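Long-range contact in computational Design of Enzyme (Synthetic construct, PDB 3TP4), which is of unknown function but was computationally designed, probably to carry an activated serine-containing catalytic triad on a glycosyl hydrolase family 26 scaffold joined to an immunoglobulin-like domain: residues A[193-198]-A[376-381]. Sequence-based numbering, arbitrary orientation.
Sequences YQELYR and HIASPA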
loop_
_atom_site.group_PDB
_atom_site.type_symbol
_atom_site.label_atom_id
_atom_site.label_comp_id
_atom_site.label_asym_id
_atom_site.label_seq_id
_atom_site.Cartn_x
_atom_site.Cartn_y
_atom_site.Cartn_z
ATOM N N TYR A 193 1.707 12.200 7.245
ATOM C CA TYR A 193 1.556 10.993 6.443
ATOM C C TYR A 193 0.549 10.032 7.096
ATOM O O TYR A 193 -0.307 9.448 6.423
ATOM C CB TYR A 193 2.879 10.263 6.221
ATOM C CG TYR A 193 2.664 9.011 5.394
ATOM C CD1 TYR A 193 2.547 9.086 4.020
ATOM C CD2 TYR A 193 2.520 7.770 5.996
ATOM C CE1 TYR A 193 2.325 7.965 3.256
ATOM C CE2 TYR A 193 2.289 6.635 5.240
ATOM C CZ TYR A 193 2.203 6.741 3.872
ATOM O OH TYR A 193 1.965 5.636 3.112
ATOM N N GLN A 194 0.675 9.861 8.406
ATOM C CA GLN A 194 -0.195 8.947 9.133
ATOM C C GLN A 194 -1.657 9.383 9.031
ATOM O O GLN A 194 -2.541 8.551 8.852
ATOM C CB GLN A 194 0.246 8.831 10.597
ATOM C CG GLN A 194 1.561 8.083 10.778
ATOM C CD GLN A 194 2.168 8.285 12.155
ATOM O OE1 GLN A 194 1.933 9.305 12.810
ATOM N NE2 GLN A 194 2.959 7.312 12.600
ATOM N N GLU A 195 -1.924 10.683 9.136
ATOM C CA GLU A 195 -3.309 11.125 9.033
ATOM C C GLU A 195 -3.826 10.974 7.609
ATOM O O GLU A 195 -5.004 10.681 7.412
ATOM C CB GLU A 195 -3.505 12.558 9.547
ATOM C CG GLU A 195 -3.218 12.698 11.035
ATOM C CD GLU A 195 -3.990 11.686 11.888
ATOM O OE1 GLU A 195 -5.162 11.380 11.572
ATOM O OE2 GLU A 195 -3.417 11.202 12.878
ATOM N N LEU A 196 -2.949 11.155 6.617
ATOM C CA LEU A 196 -3.350 10.975 5.220
ATOM C C LEU A 196 -3.739 9.517 4.982
ATOM O O LEU A 196 -4.777 9.230 4.386
ATOM C CB LEU A 196 -2.214 11.365 4.254
ATOM C CG LEU A 196 -2.338 10.876 2.801
ATOM C CD1 LEU A 196 -3.576 11.438 2.126
ATOM C CD2 LEU A 196 -1.079 11.199 1.960
ATOM N N TYR A 197 -2.890 8.601 5.442
ATOM C CA TYR A 197 -3.142 7.175 5.241
ATOM C C TYR A 197 -4.437 6.789 5.964
ATOM O O TYR A 197 -5.282 6.074 5.407
ATOM C CB TYR A 197 -1.962 6.344 5.766
ATOM C CG TYR A 197 -1.995 4.878 5.366
ATOM C CD1 TYR A 197 -2.872 3.985 5.981
ATOM C CD2 TYR A 197 -1.130 4.382 4.393
ATOM C CE1 TYR A 197 -2.902 2.631 5.619
ATOM C CE2 TYR A 197 -1.151 3.034 4.026
ATOM C CZ TYR A 197 -2.040 2.169 4.642
ATOM O OH TYR A 197 -2.068 0.840 4.267
ATOM N N ARG A 198 -4.583 7.253 7.204
ATOM C CA ARG A 198 -5.743 6.889 8.036
ATOM C C ARG A 198 -7.042 7.400 7.417
ATOM O O ARG A 198 -8.024 6.661 7.320
ATOM C CB ARG A 198 -5.578 7.402 9.473
ATOM C CG ARG A 198 -4.488 6.652 10.271
ATOM C CD ARG A 198 -4.014 7.450 11.473
ATOM N NE ARG A 198 -2.935 6.776 12.193
ATOM C CZ ARG A 198 -2.195 7.353 13.142
ATOM N NH1 ARG A 198 -2.402 8.616 13.487
ATOM N NH2 ARG A 198 -1.240 6.666 13.746
ATOM N N HIS A 376 -7.837 9.018 16.776
ATOM C CA HIS A 376 -6.728 9.828 16.293
ATOM C C HIS A 376 -7.197 11.235 15.932
ATOM O O HIS A 376 -8.366 11.460 15.602
ATOM C CB HIS A 376 -5.989 9.156 15.116
ATOM C CG HIS A 376 -6.853 8.889 13.928
ATOM N ND1 HIS A 376 -6.802 9.654 12.783
ATOM C CD2 HIS A 376 -7.771 7.917 13.692
ATOM C CE1 HIS A 376 -7.662 9.177 11.899
ATOM N NE2 HIS A 376 -8.260 8.121 12.425
ATOM N N ILE A 377 -6.274 12.180 16.026
ATOM C CA ILE A 377 -6.556 13.572 15.707
ATOM C C ILE A 377 -6.160 13.844 14.263
ATOM O O ILE A 377 -4.977 13.932 13.950
ATOM C CB ILE A 377 -5.770 14.524 16.649
ATOM C CG1 ILE A 377 -6.210 14.305 18.104
ATOM C CG2 ILE A 377 -5.979 15.978 16.219
ATOM C CD1 ILE A 377 -5.209 14.845 19.184
ATOM N N ALA A 378 -7.153 13.957 13.386
ATOM C CA ALA A 378 -6.903 14.163 11.960
ATOM C C ALA A 378 -6.387 15.565 11.686
ATOM O O ALA A 378 -5.661 15.785 10.714
ATOM C CB ALA A 378 -8.179 13.918 11.150
ATOM N N SER A 379 -6.805 16.519 12.515
ATOM C CA SER A 379 -6.263 17.870 12.437
ATOM C C SER A 379 -6.374 18.574 13.774
ATOM O O SER A 379 -7.420 18.527 14.434
ATOM C CB SER A 379 -6.943 18.678 11.318
ATOM O OG SER A 379 -8.306 18.905 11.601
ATOM N N PRO A 380 -5.282 19.224 14.201
ATOM C CA PRO A 380 -4.012 19.284 13.472
ATOM C C PRO A 380 -3.208 17.993 13.647
ATOM O O PRO A 380 -3.136 17.468 14.754
ATOM C CB PRO A 380 -3.288 20.459 14.145
ATOM C CG PRO A 380 -3.824 20.484 15.521
ATOM C CD PRO A 380 -5.256 20.037 15.429
ATOM N N ALA A 381 -2.611 17.503 12.568
ATOM C CA ALA A 381 -1.860 16.248 12.602
ATOM C C ALA A 381 -0.638 16.364 13.517
ATOM O O ALA A 381 -0.118 17.454 13.724
ATOM C CB ALA A 381 -1.433 15.869 11.211
HETATM O O HOH W 1 -3.460 11.433 16.063
#
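Glu195 sets its CG anti to its carbonyl carbon (chi1 -64°) and then bends at chi2 (-52°), which brings its carboxylate against His376, whose ring is swung between its own backbone N and carbonyl carbon (chi1 60°). His376 ND1 donates to the syn lone pair of Glu195 OE1 over 2.7 Å, and carboxylate and imidazole lie nearly coplanar. Glutamate suits this place because its length carries the carboxylate from helix to strand, where the second oxygen serves other partners: Arg198 NH1, one helical turn along, forms a salt bridge to Glu195 OE2 at 2.8 Å from above the carboxylate plane, and a water bridges that oxygen to Ile377 N. The Glu195 stem is used too, its CG lying 3.6 Å from Ala381 CB. Arginine brings a long aliphatic stem as well as charge; Arg198 CD lies over one face of the His376 ring, a CH-pi contact 4.0 Å from the centroid. At the other ring nitrogen, His376 NE2 is hydrogen-bonded to Glu202 OE2 of the same helix 190-207, and Phe239 meets the ring edge-to-face. Replacing Glu195 with an alanine would probably leave His376 ND1 and Arg198 NH1 without the carboxylate they share and open a gap beside Ala381. The probable TIM barrel thus meets edge strand 374-379 of the Ig-like domain through a buried polar junction, where two carboxylates are likely to favour a protonated imidazole, partly offset by the nearby arginine.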